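Long-range contact in putative oxidoreductase (Gluconobacter oxydans, PDB 3WJ7), which probably acts as an NAD(P)-dependent oxidoreductase of the short-chain dehydrogenase/reductase family: residues A[34-45]-A[56-65]. Residues are numbered along the deposited sequence; the frame is centred on the assembly and turned at random.
Sequences EERGHRLRLLVR and LNAELAVGDL
Arg41 and Glu59 sit side by side on neighbouring parallel strands, 39-44 and 59-62, and their side chains meet over one face of the sheet. Followed outward, Arg41 leaves the strand with its CB passing CB of Glu59, and CG, anti to the backbone N (chi1 180°), runs past the same atom. Its CD then rests on CB of Ala61 at 3.8 Å, and a bend at chi3 brings the guanidinium back to the carboxylate. There NE and NH2 both donate to a single oxygen: Arg41 NE lies 3.0 Å from Glu59 OE1, and that oxygen sits in the guanidinium plane. The remaining nitrogen, NH1, turns away to the carbonyls of Ala74 and Lys76, so the arginine ties strand 39-44 to the C-terminal end of helix 71-75. A leucine in its place would probably leave the Glu59 carboxylate without its charged mate and those two carbonyls without this donor.

Between the backbones the bonds run in parallel-sheet fashion. Leu42 bonds to strand 59-62 through both its backbone groups, its N 2.7 Å from Glu59 O and its O accepting from Ala61 N; Val44 N to Ala61 O and Gly63 N to Val44 O continue the series. Beyond Ala61 on the Arg41 face, Leu43 CD1 lies 3.8 Å from Gly63 CA, and Leu43 CD2 meets Leu65 CD2 at 3.7 Å. On the other face Leu42 CD1 fits against Ala58 CB and Leu56 CD1, both at 3.7 Å, while Val44 CG1 touches Leu60 CD2.

With strand 15-18 flanking strand 39-44 on its other side, this pairing adds an outer parallel strand to the Rossmann fold characteristic of short-chain dehydrogenases/reductases.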
# COMPACT_ATOMS: atom_id res chain seq x y z
N GLU A 34 21.20 29.56 13.47
CA GLU A 34 21.85 30.73 12.90
C GLU A 34 22.05 31.85 13.95
O GLU A 34 23.13 32.42 14.02
CB GLU A 34 21.07 31.25 11.71
CG GLU A 34 21.77 32.37 10.95
CD GLU A 34 22.72 31.84 9.89
OE1 GLU A 34 22.37 30.82 9.22
OE2 GLU A 34 23.81 32.45 9.72
N GLU A 35 21.02 32.15 14.75
CA GLU A 35 21.08 33.22 15.76
C GLU A 35 22.00 32.83 16.90
O GLU A 35 22.56 33.70 17.58
CB GLU A 35 19.67 33.61 16.27
CG GLU A 35 18.69 33.99 15.15
CD GLU A 35 17.29 34.37 15.65
OE1 GLU A 35 17.17 35.31 16.47
OE2 GLU A 35 16.29 33.75 15.20
N ARG A 36 22.15 31.53 17.11
CA ARG A 36 23.19 31.00 17.98
C ARG A 36 24.62 30.94 17.32
O ARG A 36 25.56 30.47 17.95
CB ARG A 36 22.77 29.63 18.51
CG ARG A 36 22.26 29.62 19.96
CD ARG A 36 21.70 28.26 20.21
NE ARG A 36 20.96 28.01 21.45
CZ ARG A 36 19.74 28.46 21.77
NH1 ARG A 36 19.06 29.31 20.99
NH2 ARG A 36 19.20 28.05 22.90
N GLY A 37 24.74 31.40 16.07
CA GLY A 37 26.00 31.38 15.28
C GLY A 37 26.71 30.07 14.92
O GLY A 37 27.93 29.99 14.95
N HIS A 38 25.96 29.02 14.56
CA HIS A 38 26.55 27.88 13.89
C HIS A 38 26.83 28.25 12.46
O HIS A 38 26.17 29.14 11.91
CB HIS A 38 25.57 26.71 13.90
CG HIS A 38 25.36 26.14 15.26
ND1 HIS A 38 25.59 24.82 15.55
CD2 HIS A 38 25.00 26.73 16.43
CE1 HIS A 38 25.36 24.61 16.84
NE2 HIS A 38 25.01 25.75 17.39
N ARG A 39 27.79 27.58 11.83
CA ARG A 39 27.93 27.69 10.38
C ARG A 39 27.02 26.63 9.76
O ARG A 39 27.20 25.43 9.99
CB ARG A 39 29.38 27.51 9.91
CG ARG A 39 30.45 27.65 10.97
CD ARG A 39 31.83 27.68 10.31
NE ARG A 39 32.94 28.01 11.21
CZ ARG A 39 34.17 28.35 10.82
NH1 ARG A 39 34.47 28.41 9.52
NH2 ARG A 39 35.11 28.62 11.71
N LEU A 40 26.07 27.07 8.96
CA LEU A 40 25.10 26.15 8.38
C LEU A 40 25.40 25.63 6.97
O LEU A 40 25.92 26.33 6.09
CB LEU A 40 23.72 26.78 8.44
CG LEU A 40 23.09 27.08 9.81
CD1 LEU A 40 21.68 27.61 9.59
CD2 LEU A 40 23.00 25.86 10.73
N ARG A 41 25.10 24.35 6.77
CA ARG A 41 24.94 23.78 5.45
C ARG A 41 23.52 23.15 5.39
O ARG A 41 23.08 22.48 6.32
CB ARG A 41 26.07 22.77 5.14
CG ARG A 41 25.97 22.11 3.75
CD ARG A 41 27.09 21.10 3.47
NE ARG A 41 28.39 21.73 3.60
CZ ARG A 41 29.53 21.13 3.91
NH1 ARG A 41 29.58 19.82 4.14
NH2 ARG A 41 30.63 21.86 4.03
N LEU A 42 22.79 23.36 4.32
CA LEU A 42 21.41 22.91 4.30
C LEU A 42 21.27 21.87 3.20
O LEU A 42 21.57 22.16 2.07
CB LEU A 42 20.48 24.11 4.06
CG LEU A 42 20.62 25.29 5.05
CD1 LEU A 42 19.67 26.42 4.75
CD2 LEU A 42 20.50 24.90 6.52
N LEU A 43 20.89 20.65 3.53
CA LEU A 43 20.67 19.67 2.49
C LEU A 43 19.30 19.95 1.92
O LEU A 43 18.35 20.15 2.67
CB LEU A 43 20.75 18.25 3.03
CG LEU A 43 20.63 17.12 2.00
CD1 LEU A 43 21.95 16.84 1.27
CD2 LEU A 43 20.10 15.85 2.65
N VAL A 44 19.22 20.02 0.59
CA VAL A 44 17.96 20.18 -0.14
C VAL A 44 17.87 19.18 -1.30
O VAL A 44 18.92 18.70 -1.78
CB VAL A 44 17.85 21.58 -0.75
CG1 VAL A 44 17.80 22.65 0.33
CG2 VAL A 44 19.01 21.81 -1.73
N ARG A 45 16.64 18.89 -1.72
CA ARG A 45 16.35 18.00 -2.86
C ARG A 45 16.59 18.66 -4.24
O ARG A 45 16.44 19.88 -4.38
CB ARG A 45 14.91 17.48 -2.77
CG ARG A 45 14.76 16.09 -2.16
CD ARG A 45 13.37 15.51 -2.45
NE ARG A 45 13.03 14.32 -1.65
CZ ARG A 45 12.50 14.34 -0.42
NH1 ARG A 45 12.24 15.50 0.19
NH2 ARG A 45 12.24 13.20 0.21
N LEU A 56 18.82 32.85 5.04
CA LEU A 56 19.98 32.32 5.76
C LEU A 56 21.21 32.33 4.87
O LEU A 56 21.19 31.79 3.77
CB LEU A 56 19.70 30.89 6.22
CG LEU A 56 18.37 30.58 6.92
CD1 LEU A 56 17.96 29.13 6.69
CD2 LEU A 56 18.45 30.89 8.40
N ASN A 57 22.27 32.98 5.33
CA ASN A 57 23.55 32.81 4.66
C ASN A 57 23.93 31.39 5.03
O ASN A 57 24.12 31.06 6.20
CB ASN A 57 24.60 33.87 5.07
CG ASN A 57 24.83 33.95 6.58
OD1 ASN A 57 23.91 34.16 7.36
ND2 ASN A 57 26.09 33.82 6.98
N ALA A 58 23.95 30.53 4.02
CA ALA A 58 24.12 29.11 4.25
C ALA A 58 24.71 28.38 3.05
O ALA A 58 24.33 28.63 1.90
CB ALA A 58 22.79 28.48 4.65
N GLU A 59 25.65 27.48 3.32
CA GLU A 59 26.05 26.57 2.26
C GLU A 59 24.84 25.67 1.91
O GLU A 59 24.06 25.23 2.78
CB GLU A 59 27.26 25.73 2.65
CG GLU A 59 28.57 26.49 2.74
CD GLU A 59 29.59 25.75 3.60
OE1 GLU A 59 29.56 24.49 3.62
OE2 GLU A 59 30.43 26.44 4.26
N LEU A 60 24.68 25.43 0.62
CA LEU A 60 23.66 24.53 0.18
C LEU A 60 24.29 23.29 -0.40
O LEU A 60 25.09 23.37 -1.31
CB LEU A 60 22.75 25.23 -0.83
CG LEU A 60 21.75 26.09 -0.06
CD1 LEU A 60 21.71 27.51 -0.60
CD2 LEU A 60 20.38 25.43 -0.07
N ALA A 61 23.94 22.14 0.16
CA ALA A 61 24.29 20.85 -0.44
C ALA A 61 23.02 20.24 -1.02
O ALA A 61 21.96 20.29 -0.40
CB ALA A 61 24.92 19.90 0.58
N VAL A 62 23.16 19.69 -2.22
CA VAL A 62 22.10 18.98 -2.93
C VAL A 62 22.34 17.47 -2.78
O VAL A 62 23.46 16.97 -2.94
CB VAL A 62 22.05 19.40 -4.42
CG1 VAL A 62 20.91 18.71 -5.16
CG2 VAL A 62 21.92 20.91 -4.54
N GLY A 63 21.28 16.74 -2.45
CA GLY A 63 21.37 15.32 -2.12
C GLY A 63 19.98 14.73 -1.91
O GLY A 63 18.95 15.41 -2.06
N ASP A 64 19.96 13.46 -1.55
CA ASP A 64 18.75 12.69 -1.56
C ASP A 64 19.03 11.48 -0.69
O ASP A 64 19.92 10.70 -1.00
CB ASP A 64 18.49 12.26 -2.99
CG ASP A 64 17.06 11.83 -3.22
OD1 ASP A 64 16.88 10.69 -3.67
OD2 ASP A 64 16.14 12.65 -2.96
N LEU A 65 18.26 11.34 0.38
CA LEU A 65 18.45 10.33 1.42
C LEU A 65 18.46 8.87 0.95
O LEU A 65 19.16 8.02 1.52
CB LEU A 65 17.39 10.54 2.49
CG LEU A 65 17.35 11.95 3.11
CD1 LEU A 65 16.62 11.93 4.43
CD2 LEU A 65 18.78 12.44 3.34